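Local coordinates for inner membrane protein (Salmonella typhimurium LT2, PDB 2QJV) that probably catalyses the isomerisation of a glucuronate-type sugar acid and carries nickel bound to a cupin-family scaffold, at residues V158-N161 with A162-S166; Q17-P21 with Q22-W26. The protein carries 2 engineered substitutions. All coordinates share one frame; numbering follows the deposited sequence. Where two conformers were deposited one is given.

Interaction 1 (V158-N161 with A162-S166); sequences VYTN and AGATS. Engineered in segment 162-166: Ala162 (natural residue Glu), Ala164 (natural residue Asp).
The first torsions of Thr160 and Ser166 bring their two hydroxyls together. In Thr160, OG1 sits beside the backbone N (chi1 -47°), which leaves the methyl CG2 anti to that N; in Ser166, OG is held between the backbone N and the carbonyl carbon (chi1 60°). The residues flank the beta turn 161-164, on the strands it joins, 154-160 of one sheet of the cupin fold and 165-166 of another. Thr160 OG1 and Ser166 OG hydrogen-bond at 2.7 Å, and either could be the donor. Ser166 OG has a second partner in Tyr241 OH, so the hydroxyl is buried but well supplied. The serine methylene also lies close, with Ser166 CB 3.1 Å from Thr160 OG1. The other branch of the threonine, CG2, packs 3.7 Å from the CB of Ala164, an engineered residue that replaces Asp, and also lies against its carbonyl oxygen, 3.4 Å from Ala164 O. The branched side chain thus makes its polar bond through OG1 and its methyl packing through CG2.

The turn itself runs through Ala162, engineered from Glu, and Gly163. Ala164 N donates to Asn161 O over 3.0 Å with an N-H...O angle of 146°, the bond that closes the turn. Gly163, with positive phi, holds a place where a side chain would press on the preceding carbonyl oxygen, and the backbone resembles a distorted type II turn. Thr233, on the strand paired with 165-166, adds its hydroxyl OG1 to Asn161 O, so this carbonyl has partners on both the turn and the neighbouring strand. Beyond the turn, the side chain of Ser166 is about 10 Å from a bound nickel ion. Ala164 CB closes to 3.3 Å from Asn161 O.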
loop_
_atom_site.group_PDB
_atom_site.type_symbol
_atom_site.label_atom_id
_atom_site.label_comp_id
_atom_site.label_asym_id
_atom_site.label_seq_id
_atom_site.Cartn_x
_atom_site.Cartn_y
_atom_site.Cartn_z
ATOM N N VAL A 158 -29.023 -13.840 4.224
ATOM C CA VAL A 158 -28.529 -15.173 3.940
ATOM C C VAL A 158 -27.793 -15.785 5.149
ATOM O O VAL A 158 -27.066 -15.073 5.857
ATOM C CB VAL A 158 -27.574 -15.136 2.699
ATOM C CG1 VAL A 158 -27.030 -16.547 2.349
ATOM C CG2 VAL A 158 -28.274 -14.491 1.487
ATOM N N TYR A 159 -28.039 -17.085 5.366
ATOM C CA TYR A 159 -27.437 -17.881 6.429
ATOM C C TYR A 159 -26.555 -18.922 5.816
ATOM O O TYR A 159 -27.010 -19.758 5.047
ATOM C CB TYR A 159 -28.469 -18.588 7.293
ATOM C CG TYR A 159 -29.388 -17.672 8.006
ATOM C CD1 TYR A 159 -30.469 -17.089 7.348
ATOM C CD2 TYR A 159 -29.224 -17.426 9.348
ATOM C CE1 TYR A 159 -31.337 -16.252 8.006
ATOM C CE2 TYR A 159 -30.079 -16.588 10.014
ATOM C CZ TYR A 159 -31.144 -16.018 9.359
ATOM O OH TYR A 159 -31.972 -15.172 10.045
ATOM N N THR A 160 -25.270 -18.862 6.180
ATOM C CA THR A 160 -24.259 -19.766 5.669
ATOM C C THR A 160 -23.661 -20.521 6.857
ATOM O O THR A 160 -22.953 -19.954 7.668
ATOM C CB THR A 160 -23.176 -19.026 4.833
ATOM O OG1 THR A 160 -23.805 -18.138 3.891
ATOM C CG2 THR A 160 -22.235 -20.056 4.070
ATOM N N ASN A 161 -23.918 -21.811 6.925
ATOM C CA ASN A 161 -23.367 -22.623 8.030
ATOM C C ASN A 161 -21.858 -22.818 7.903
ATOM O O ASN A 161 -21.300 -22.780 6.788
ATOM C CB ASN A 161 -24.155 -23.921 8.160
ATOM C CG ASN A 161 -25.600 -23.670 8.591
ATOM O OD1 ASN A 161 -25.971 -22.568 9.047
ATOM N ND2 ASN A 161 -26.403 -24.679 8.466
ATOM N N ALA A 162 -21.203 -22.916 9.065
ATOM C CA ALA A 162 -19.739 -23.000 9.167
ATOM C C ALA A 162 -19.195 -24.075 8.222
ATOM O O ALA A 162 -19.635 -25.232 8.277
ATOM C CB ALA A 162 -19.303 -23.266 10.614
ATOM N N GLY A 163 -18.243 -23.638 7.389
ATOM C CA GLY A 163 -17.610 -24.480 6.379
ATOM C C GLY A 163 -18.002 -24.063 4.964
ATOM O O GLY A 163 -17.099 -23.826 4.106
ATOM N N ALA A 164 -19.326 -23.847 4.777
ATOM C CA ALA A 164 -19.918 -23.577 3.475
ATOM C C ALA A 164 -19.461 -22.248 2.869
ATOM O O ALA A 164 -19.062 -21.285 3.562
ATOM C CB ALA A 164 -21.468 -23.601 3.561
ATOM N N THR A 165 -19.587 -22.196 1.546
ATOM C CA THR A 165 -19.279 -21.012 0.741
ATOM C C THR A 165 -20.595 -20.424 0.196
ATOM O O THR A 165 -21.426 -21.171 -0.300
ATOM C CB THR A 165 -18.344 -21.365 -0.441
ATOM O OG1 THR A 165 -17.378 -22.331 -0.029
ATOM C CG2 THR A 165 -17.661 -20.092 -0.997
ATOM N N SER A 166 -20.774 -19.106 0.313
ATOM C CA SER A 166 -21.971 -18.424 -0.198
ATOM C C SER A 166 -21.555 -17.259 -1.117
ATOM O O SER A 166 -20.354 -16.991 -1.268
ATOM C CB SER A 166 -22.952 -18.013 0.938
ATOM O OG SER A 166 -22.375 -17.144 1.845
#

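Interaction 2 (Q17-P21 with Q22-W26); sequences QHISP and QNAGW
Ser20 and Asn23 form a capping box, exchanging hydrogen bonds at the start of the short helix 21-24 that follows strand 16-19, an outermost strand, within this chain, of its antiparallel sheet. The polar bonds come in two sets. In the first, Ser20 OG, at the N-cap, accepts from Asn23 N at 3.1 Å, while the amide oxygen Asn23 OD1 takes Ser20 N at 2.9 Å, nearly straight (173°) but from above the carbonyl plane instead of along a lone pair. With CG between the backbone N and the carbonyl carbon (chi1 72°), the asparagine amide folds back over the strand end, where its other arm, ND2, donates to His18 O at 3.0 Å. Both arms of the amide are therefore used, which fixes its rotation; its plane stands 83° from the His18 ring. The second set is backbone: Ala24 N reaches Ser20 O at 2.8 Å, and Trp26 N bonds to Pro21 O at 3.1 Å, with a weak bond from Gly25 N to the same oxygen. Gly25, with positive phi, leads the chain out of the helix.

Partners beyond the segment knit the cap into the hexamer. OE2 of Glu27 of the third subunit is hydrogen-bonded to both His18 NE2 and Ser20 OG, and Asp32 is bonded to His18 ND1; flanked by two acids, this imidazole would probably tend to be protonated.

Apolar contact is lighter. Ile19 CG2 meets Ala24 CB at 4.1 Å, and Pro21 CB lies 4.0 Å from Trp26 CD1. The indole, whose NE1 is bonded to Val29 O, packs against strand 181-193. One of its faces receives the methyl of Ala24, CB riding 3.5 Å above the plane over the ring centre.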
loop_
_atom_site.group_PDB
_atom_site.type_symbol
_atom_site.label_atom_id
_atom_site.label_comp_id
_atom_site.label_asym_id
_atom_site.label_seq_id
_atom_site.Cartn_x
_atom_site.Cartn_y
_atom_site.Cartn_z
ATOM N N GLN A 17 -22.904 1.437 12.480
ATOM C CA GLN A 17 -22.547 1.384 11.049
ATOM C C GLN A 17 -23.208 2.532 10.288
ATOM O O GLN A 17 -24.392 2.749 10.426
ATOM C CB GLN A 17 -22.931 0.049 10.372
ATOM C CG GLN A 17 -21.967 -1.142 10.741
ATOM C CD GLN A 17 -20.576 -1.037 10.165
ATOM O OE1 GLN A 17 -20.265 -0.092 9.421
ATOM N NE2 GLN A 17 -19.709 -1.987 10.528
ATOM N N HIS A 18 -22.405 3.266 9.528
ATOM C CA HIS A 18 -22.885 4.383 8.701
ATOM C C HIS A 18 -22.154 4.358 7.355
ATOM O O HIS A 18 -21.030 4.866 7.225
ATOM C CB HIS A 18 -22.747 5.779 9.369
ATOM C CG HIS A 18 -23.186 6.888 8.459
ATOM N ND1 HIS A 18 -24.500 7.044 8.069
ATOM C CD2 HIS A 18 -22.477 7.832 7.787
ATOM C CE1 HIS A 18 -24.583 8.042 7.202
ATOM N NE2 HIS A 18 -23.372 8.548 7.027
ATOM N N ILE A 19 -22.827 3.772 6.367
ATOM C CA ILE A 19 -22.304 3.649 5.014
ATOM C C ILE A 19 -23.188 4.484 4.106
ATOM O O ILE A 19 -24.398 4.266 4.029
ATOM C CB ILE A 19 -22.268 2.164 4.516
ATOM C CG1 ILE A 19 -21.627 1.236 5.567
ATOM C CG2 ILE A 19 -21.557 2.072 3.133
ATOM C CD1 ILE A 19 -20.196 1.653 5.991
ATOM N N SER A 20 -22.587 5.456 3.426
ATOM C CA SER A 20 -23.328 6.366 2.553
ATOM C C SER A 20 -22.706 6.355 1.179
ATOM O O SER A 20 -21.519 6.005 1.032
ATOM C CB SER A 20 -23.300 7.787 3.135
ATOM O OG SER A 20 -22.011 8.369 3.133
ATOM N N PRO A 21 -23.485 6.745 0.159
ATOM C CA PRO A 21 -22.852 6.899 -1.151
ATOM C C PRO A 21 -21.593 7.794 -1.105
ATOM O O PRO A 21 -20.578 7.488 -1.741
ATOM C CB PRO A 21 -23.979 7.487 -2.008
ATOM C CG PRO A 21 -25.225 6.994 -1.377
ATOM C CD PRO A 21 -24.941 6.987 0.096
ATOM N N GLN A 22 -21.626 8.847 -0.284
ATOM C CA GLN A 22 -20.513 9.777 -0.160
ATOM C C GLN A 22 -19.250 9.139 0.445
ATOM O O GLN A 22 -18.142 9.373 -0.057
ATOM C CB GLN A 22 -20.938 11.010 0.650
ATOM C CG GLN A 22 -22.031 11.826 -0.017
ATOM C CD GLN A 22 -23.445 11.519 0.457
ATOM O OE1 GLN A 22 -23.804 10.417 0.834
ATOM N NE2 GLN A 22 -24.250 12.575 0.498
ATOM N N ASN A 23 -19.410 8.316 1.485
ATOM C CA ASN A 23 -18.224 7.663 2.066
ATOM C C ASN A 23 -17.855 6.317 1.405
ATOM O O ASN A 23 -16.778 5.794 1.646
ATOM C CB ASN A 23 -18.322 7.594 3.645
ATOM C CG ASN A 23 -19.330 6.621 4.189
ATOM O OD1 ASN A 23 -19.677 5.589 3.577
ATOM N ND2 ASN A 23 -19.791 6.910 5.426
ATOM N N ALA A 24 -18.761 5.759 0.591
ATOM C CA ALA A 24 -18.526 4.495 -0.127
ATOM C C ALA A 24 -17.905 4.743 -1.504
ATOM O O ALA A 24 -17.351 3.841 -2.105
ATOM C CB ALA A 24 -19.817 3.690 -0.242
ATOM N N GLY A 25 -17.948 5.980 -1.993
ATOM C CA GLY A 25 -17.408 6.268 -3.314
ATOM C C GLY A 25 -18.318 5.747 -4.428
ATOM O O GLY A 25 -17.848 5.310 -5.462
ATOM N N TRP A 26 -19.623 5.808 -4.205
ATOM C CA TRP A 26 -20.570 5.329 -5.203
ATOM C C TRP A 26 -21.850 6.212 -5.253
ATOM O O TRP A 26 -21.849 7.345 -4.740
ATOM C CB TRP A 26 -20.829 3.809 -5.015
ATOM C CG TRP A 26 -21.467 3.327 -3.795
ATOM C CD1 TRP A 26 -22.509 3.907 -3.075
ATOM C CD2 TRP A 26 -21.311 2.011 -3.238
ATOM N NE1 TRP A 26 -22.889 3.093 -2.079
ATOM C CE2 TRP A 26 -22.181 1.924 -2.137
ATOM C CE3 TRP A 26 -20.452 0.921 -3.523
ATOM C CZ2 TRP A 26 -22.267 0.772 -1.331
ATOM C CZ3 TRP A 26 -20.526 -0.203 -2.722
ATOM C CH2 TRP A 26 -21.424 -0.269 -1.632
#

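The two contacts are both local, each within a continuous run of chain, yet they lie on opposite sides of the chain's centre, with their own centres 26 Å apart and without touching. Interaction 1 is buried and joins two strands belonging to different sheets; interaction 2 is only partly buried and joins a strand outermost within this chain to one turn of helix. Their chemistry differs: across 158-166 there is one hydroxyl pair and one turn bond, among methyl groups, whereas 17-26 has a network of amide, hydroxyl and backbone bonds that caps a helix. Both reach neighbouring subunits, through Thr165 to Ala235 of the second subunit and through His18 and Ser20 to Glu27 of the third subunit.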